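Local coordinates for orotidine 5'-phosphate decarboxylase (PDB 3TFX), which probably catalyses the decarboxylation of orotidine 5'-monophosphate to UMP, the last step of de novo UMP synthesis, at residues A[149-154]-A[173-178]; A[156-161]-A[177-182]. All coordinates share one frame; numbering follows the deposited sequence.

Contact 1: residues A[149-154]-A[173-178]; sequences LAKMAK and ENIGDD
Ile175 meets helix 142-155 with both of its branches. CD1 comes within 3.6 Å of Ala150 CB and equally near the backbone between Ala150 and Lys151, while CG1 faces Lys151 CG at 4.0 Å. On the other branch, Ile175 CG2 rests 3.8 Å from Lys154 CG, the two side chains running past each other in opposite directions. With chi1 at 164° Lys154 swings CG away from its own N; one bend at chi2 and an extended end then carry NZ past the isoleucine to Asp178. There NZ donates to Asp178 O at 2.7 Å, tilted 17° from the carbonyl plane, and makes a long salt bridge of 3.5 Å to Asp178 OD1. A water accepts from Lys154 NZ and donates to Asp178 OD1, closing the same pair a second way. Further out, Gly176 takes positive phi (93°) just after helix 168-175, where a CB would collide with the carbonyl O of Ile175; the chain then runs through Asp177 to Asp178. The contact thus joins two successive outer helices of a TIM barrel: an apolar patch close to the helix backbone, and a lysine pinning the loop that leads into strand 180-183.

Contact 2: residues A[156-161]-A[177-182]; sequences SGADGV and DDFLYV
Strands 160-162 and 180-183 are neighbours in the parallel eight-stranded barrel of this TIM-barrel enzyme, joined through helix 168-175 as a beta-alpha-beta crossover. Three backbone hydrogen bonds fix the register. Leu180 N donates to Asp159 O at 2.8 Å, Val161 N reaches Leu180 O at 2.9 Å, and Val182 N binds Val161 O at 3.0 Å. Gly160 pairs with Leu180 at a CA-CA distance of only 4.0 Å, and a CB modelled on this glycine would clash with Leu180 O. On a different side of this residue, Gly160 CA lies over the face of the Phe179 ring, 3.5 Å from its centroid and 11° off the normal, a CH-pi contact. Ala158 O approaches the ring edge, 3.3 Å from Phe179 CE1. Val161 holds CG1 anti to its carbonyl carbon (chi1 -76°), and this methyl packs on Phe179 CE2 at 3.8 Å. On the side of the sheet facing helix 168-175, Val161 CG2 lies alongside Tyr181 CD1, the two side chains pointing the same way. Lys154 from helix 142-155 also touches the Phe179 ring. Without the ring, as with an alanine at Phe179, Gly160 CA would probably lose its CH-pi partner and a gap would be likely between it, Val161 CG1 and Lys154. The carboxylate of Asp159 is engaged by Lys102 and by Leu118 N of the preceding strand. Backbone bonds carry the pairing; Leu180 O bars a side chain at Gly160, while the Phe179 face packs on the CA from a different side.

Overall arrangement
Contact 2 is buried, its centre about 11 Å from the centre of the chain, whereas contact 1 lies at the surface, about 16 Å out. Both belong to one stretch of barrel: contact 1 joins helices 142-155 and 168-175, and contact 2 the strands that follow them. They share Asp177 and Asp178, and their centres are about 7 Å apart. Two probable hydrogen bonds tie the layers together, Tyr181 OH to Gly176 O at 2.6 Å and Ala158 N to Ala153 O at 3.0 Å. Chemistry follows depth: an isoleucine packed on a helix, plus a lysine-aspartate pair bridged by water, outside; backbone bonds and aromatic packing within.

Contact 1: residues A[149-154]-A[173-178]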
loop_
_atom_site.group_PDB
_atom_site.type_symbol
_atom_site.label_atom_id
_atom_site.label_comp_id
_atom_site.label_asym_id
_atom_site.label_seq_id
_atom_site.Cartn_x
_atom_site.Cartn_y
_atom_site.Cartn_z
ATOM N N LEU A 149 -17.481 -2.874 -5.714
ATOM C CA LEU A 149 -16.073 -3.220 -5.481
ATOM C C LEU A 149 -15.933 -4.653 -4.947
ATOM O O LEU A 149 -15.077 -5.402 -5.392
ATOM C CB LEU A 149 -15.457 -2.232 -4.490
ATOM C CG LEU A 149 -14.609 -1.044 -4.973
ATOM C CD1 LEU A 149 -14.679 -0.729 -6.459
ATOM C CD2 LEU A 149 -14.844 0.175 -4.129
ATOM N N ALA A 150 -16.800 -5.032 -4.009
ATOM C CA ALA A 150 -16.761 -6.372 -3.440
ATOM C C ALA A 150 -17.051 -7.462 -4.489
ATOM O O ALA A 150 -16.297 -8.430 -4.599
ATOM C CB ALA A 150 -17.699 -6.482 -2.250
ATOM N N LYS A 151 -18.128 -7.293 -5.261
ATOM C CA LYS A 151 -18.490 -8.248 -6.316
ATOM C C LYS A 151 -17.351 -8.428 -7.319
ATOM O O LYS A 151 -16.971 -9.558 -7.652
ATOM C CB LYS A 151 -19.762 -7.813 -7.044
ATOM C CG LYS A 151 -21.054 -8.071 -6.287
ATOM C CD LYS A 151 -22.281 -7.572 -7.038
ATOM C CE LYS A 151 -22.562 -8.389 -8.303
ATOM N NZ LYS A 151 -22.962 -9.808 -8.012
HETATM N N MSE A 152 -16.794 -7.304 -7.768
HETATM C CA MSE A 152 -15.670 -7.316 -8.692
HETATM C C MSE A 152 -14.463 -8.048 -8.126
HETATM O O MSE A 152 -13.806 -8.799 -8.851
HETATM C CB MSE A 152 -15.275 -5.895 -9.108
HETATM C CG MSE A 152 -14.215 -5.860 -10.220
HETATM SE SE MSE A 152 -13.388 -4.102 -10.423
HETATM C CE MSE A 152 -12.494 -3.988 -8.692
ATOM N N ALA A 153 -14.173 -7.829 -6.845
ATOM C CA ALA A 153 -13.079 -8.530 -6.174
ATOM C C ALA A 153 -13.292 -10.039 -6.199
ATOM O O ALA A 153 -12.372 -10.791 -6.540
ATOM C CB ALA A 153 -12.925 -8.038 -4.724
ATOM N N LYS A 154 -14.497 -10.476 -5.826
ATOM C CA LYS A 154 -14.883 -11.894 -5.940
ATOM C C LYS A 154 -14.656 -12.429 -7.360
ATOM O O LYS A 154 -14.055 -13.475 -7.528
ATOM C CB LYS A 154 -16.338 -12.118 -5.492
ATOM C CG LYS A 154 -16.990 -13.452 -5.902
ATOM C CD LYS A 154 -16.421 -14.636 -5.146
ATOM C CE LYS A 154 -17.143 -15.942 -5.464
ATOM N NZ LYS A 154 -16.484 -17.091 -4.752
ATOM N N GLU A 173 -25.531 -11.643 0.744
ATOM C CA GLU A 173 -26.706 -11.744 -0.144
ATOM C C GLU A 173 -26.316 -11.790 -1.613
ATOM O O GLU A 173 -26.895 -12.541 -2.388
ATOM C CB GLU A 173 -27.639 -10.527 0.039
ATOM C CG GLU A 173 -28.794 -10.690 1.019
ATOM C CD GLU A 173 -30.026 -11.382 0.408
ATOM O OE1 GLU A 173 -31.142 -11.195 0.948
ATOM O OE2 GLU A 173 -29.895 -12.131 -0.587
ATOM N N ASN A 174 -25.352 -10.950 -1.987
ATOM C CA ASN A 174 -24.883 -10.855 -3.370
ATOM C C ASN A 174 -23.733 -11.794 -3.763
ATOM O O ASN A 174 -23.659 -12.243 -4.906
ATOM C CB ASN A 174 -24.518 -9.403 -3.678
ATOM C CG ASN A 174 -25.739 -8.496 -3.702
ATOM O OD1 ASN A 174 -26.375 -8.348 -4.735
ATOM N ND2 ASN A 174 -26.078 -7.902 -2.557
ATOM N N ILE A 175 -22.843 -12.093 -2.823
ATOM C CA ILE A 175 -21.608 -12.817 -3.150
ATOM C C ILE A 175 -21.588 -14.284 -2.686
ATOM O O ILE A 175 -20.986 -15.126 -3.338
ATOM C CB ILE A 175 -20.353 -12.044 -2.672
ATOM C CG1 ILE A 175 -20.234 -10.724 -3.458
ATOM C CG2 ILE A 175 -19.083 -12.904 -2.836
ATOM C CD1 ILE A 175 -19.312 -9.684 -2.853
ATOM N N GLY A 176 -22.236 -14.586 -1.568
ATOM C CA GLY A 176 -22.383 -15.979 -1.132
ATOM C C GLY A 176 -21.315 -16.466 -0.168
ATOM O O GLY A 176 -20.553 -15.670 0.381
ATOM N N ASP A 177 -21.259 -17.784 0.008
ATOM C CA ASP A 177 -20.480 -18.421 1.079
ATOM C C ASP A 177 -19.024 -18.772 0.726
ATOM O O ASP A 177 -18.209 -19.045 1.620
ATOM C CB ASP A 177 -21.222 -19.671 1.588
ATOM C CG ASP A 177 -22.534 -19.335 2.297
ATOM O OD1 ASP A 177 -22.571 -18.313 2.998
ATOM O OD2 ASP A 177 -23.529 -20.084 2.148
ATOM N N ASP A 178 -18.693 -18.761 -0.562
ATOM C CA ASP A 178 -17.330 -19.072 -1.008
ATOM C C ASP A 178 -16.476 -17.784 -1.034
ATOM O O ASP A 178 -16.027 -17.322 -2.082
ATOM C CB ASP A 178 -17.353 -19.806 -2.362
ATOM C CG ASP A 178 -15.981 -20.326 -2.784
ATOM O OD1 ASP A 178 -15.758 -20.431 -4.005
ATOM O OD2 ASP A 178 -15.113 -20.606 -1.918
HETATM O O HOH W 1 -17.806 -19.737 -5.743
#

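Contact 2: residues A[156-161]-A[177-182]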
loop_
_atom_site.group_PDB
_atom_site.type_symbol
_atom_site.label_atom_id
_atom_site.label_comp_id
_atom_site.label_asym_id
_atom_site.label_seq_id
_atom_site.Cartn_x
_atom_site.Cartn_y
_atom_site.Cartn_z
ATOM N N SER A 156 -12.613 -11.417 -9.463
ATOM C CA SER A 156 -11.231 -11.197 -9.866
ATOM C C SER A 156 -10.180 -11.984 -9.079
ATOM O O SER A 156 -9.006 -11.618 -9.091
ATOM C CB SER A 156 -10.901 -9.708 -9.807
ATOM O OG SER A 156 -11.828 -8.967 -10.573
ATOM N N GLY A 157 -10.589 -13.039 -8.384
ATOM C CA GLY A 157 -9.644 -13.855 -7.614
ATOM C C GLY A 157 -9.416 -13.514 -6.146
ATOM O O GLY A 157 -8.626 -14.175 -5.475
ATOM N N ALA A 158 -10.086 -12.493 -5.627
ATOM C CA ALA A 158 -9.986 -12.218 -4.184
ATOM C C ALA A 158 -10.698 -13.316 -3.399
ATOM O O ALA A 158 -11.722 -13.825 -3.825
ATOM C CB ALA A 158 -10.559 -10.863 -3.838
ATOM N N ASP A 159 -10.152 -13.677 -2.247
ATOM C CA ASP A 159 -10.780 -14.681 -1.399
ATOM C C ASP A 159 -11.785 -14.093 -0.413
ATOM O O ASP A 159 -12.577 -14.819 0.190
ATOM C CB ASP A 159 -9.712 -15.459 -0.653
ATOM C CG ASP A 159 -8.747 -16.133 -1.589
ATOM O OD1 ASP A 159 -9.189 -17.007 -2.366
ATOM O OD2 ASP A 159 -7.551 -15.788 -1.548
ATOM N N GLY A 160 -11.748 -12.775 -0.254
ATOM C CA GLY A 160 -12.632 -12.115 0.694
ATOM C C GLY A 160 -12.530 -10.611 0.629
ATOM O O GLY A 160 -11.823 -10.072 -0.226
ATOM N N VAL A 161 -13.287 -9.941 1.507
ATOM C CA VAL A 161 -13.233 -8.490 1.647
ATOM C C VAL A 161 -13.130 -8.070 3.124
ATOM O O VAL A 161 -13.543 -8.796 4.022
ATOM C CB VAL A 161 -14.490 -7.802 1.078
ATOM C CG1 VAL A 161 -14.450 -7.770 -0.427
ATOM C CG2 VAL A 161 -15.776 -8.472 1.625
ATOM N N ASP A 177 -21.259 -17.784 0.008
ATOM C CA ASP A 177 -20.480 -18.421 1.079
ATOM C C ASP A 177 -19.024 -18.772 0.726
ATOM O O ASP A 177 -18.209 -19.045 1.620
ATOM C CB ASP A 177 -21.222 -19.671 1.588
ATOM C CG ASP A 177 -22.534 -19.335 2.297
ATOM O OD1 ASP A 177 -22.571 -18.313 2.998
ATOM O OD2 ASP A 177 -23.529 -20.084 2.148
ATOM N N ASP A 178 -18.693 -18.761 -0.562
ATOM C CA ASP A 178 -17.330 -19.072 -1.008
ATOM C C ASP A 178 -16.476 -17.784 -1.034
ATOM O O ASP A 178 -16.027 -17.322 -2.082
ATOM C CB ASP A 178 -17.353 -19.806 -2.362
ATOM C CG ASP A 178 -15.981 -20.326 -2.784
ATOM O OD1 ASP A 178 -15.758 -20.431 -4.005
ATOM O OD2 ASP A 178 -15.113 -20.606 -1.918
ATOM N N PHE A 179 -16.269 -17.220 0.155
ATOM C CA PHE A 179 -15.748 -15.867 0.327
ATOM C C PHE A 179 -15.593 -15.589 1.817
ATOM O O PHE A 179 -16.353 -16.119 2.643
ATOM C CB PHE A 179 -16.715 -14.848 -0.273
ATOM C CG PHE A 179 -16.048 -13.620 -0.861
ATOM C CD1 PHE A 179 -15.043 -13.740 -1.818
ATOM C CD2 PHE A 179 -16.463 -12.340 -0.482
ATOM C CE1 PHE A 179 -14.443 -12.604 -2.384
ATOM C CE2 PHE A 179 -15.875 -11.196 -1.040
ATOM C CZ PHE A 179 -14.870 -11.331 -2.007
ATOM N N LEU A 180 -14.610 -14.765 2.155
ATOM C CA LEU A 180 -14.347 -14.403 3.546
ATOM C C LEU A 180 -14.803 -12.986 3.831
ATOM O O LEU A 180 -14.372 -12.044 3.177
ATOM C CB LEU A 180 -12.855 -14.556 3.864
ATOM C CG LEU A 180 -12.305 -15.988 3.773
ATOM C CD1 LEU A 180 -10.796 -15.967 3.804
ATOM C CD2 LEU A 180 -12.882 -16.947 4.878
ATOM N N TYR A 181 -15.682 -12.830 4.812
ATOM C CA TYR A 181 -16.078 -11.496 5.250
ATOM C C TYR A 181 -15.326 -11.194 6.540
ATOM O O TYR A 181 -15.654 -11.736 7.599
ATOM C CB TYR A 181 -17.607 -11.409 5.393
ATOM C CG TYR A 181 -18.315 -11.858 4.126
ATOM C CD1 TYR A 181 -18.542 -10.960 3.088
ATOM C CD2 TYR A 181 -18.712 -13.180 3.952
ATOM C CE1 TYR A 181 -19.177 -11.359 1.904
ATOM C CE2 TYR A 181 -19.359 -13.595 2.765
ATOM C CZ TYR A 181 -19.571 -12.675 1.749
ATOM O OH TYR A 181 -20.178 -13.060 0.576
ATOM N N VAL A 182 -14.287 -10.364 6.423
ATOM C CA VAL A 182 -13.377 -10.058 7.530
ATOM C C VAL A 182 -13.720 -8.693 8.128
ATOM O O VAL A 182 -13.668 -7.671 7.429
ATOM C CB VAL A 182 -11.911 -10.112 7.088
ATOM C CG1 VAL A 182 -10.962 -9.706 8.239
ATOM C CG2 VAL A 182 -11.564 -11.518 6.559
#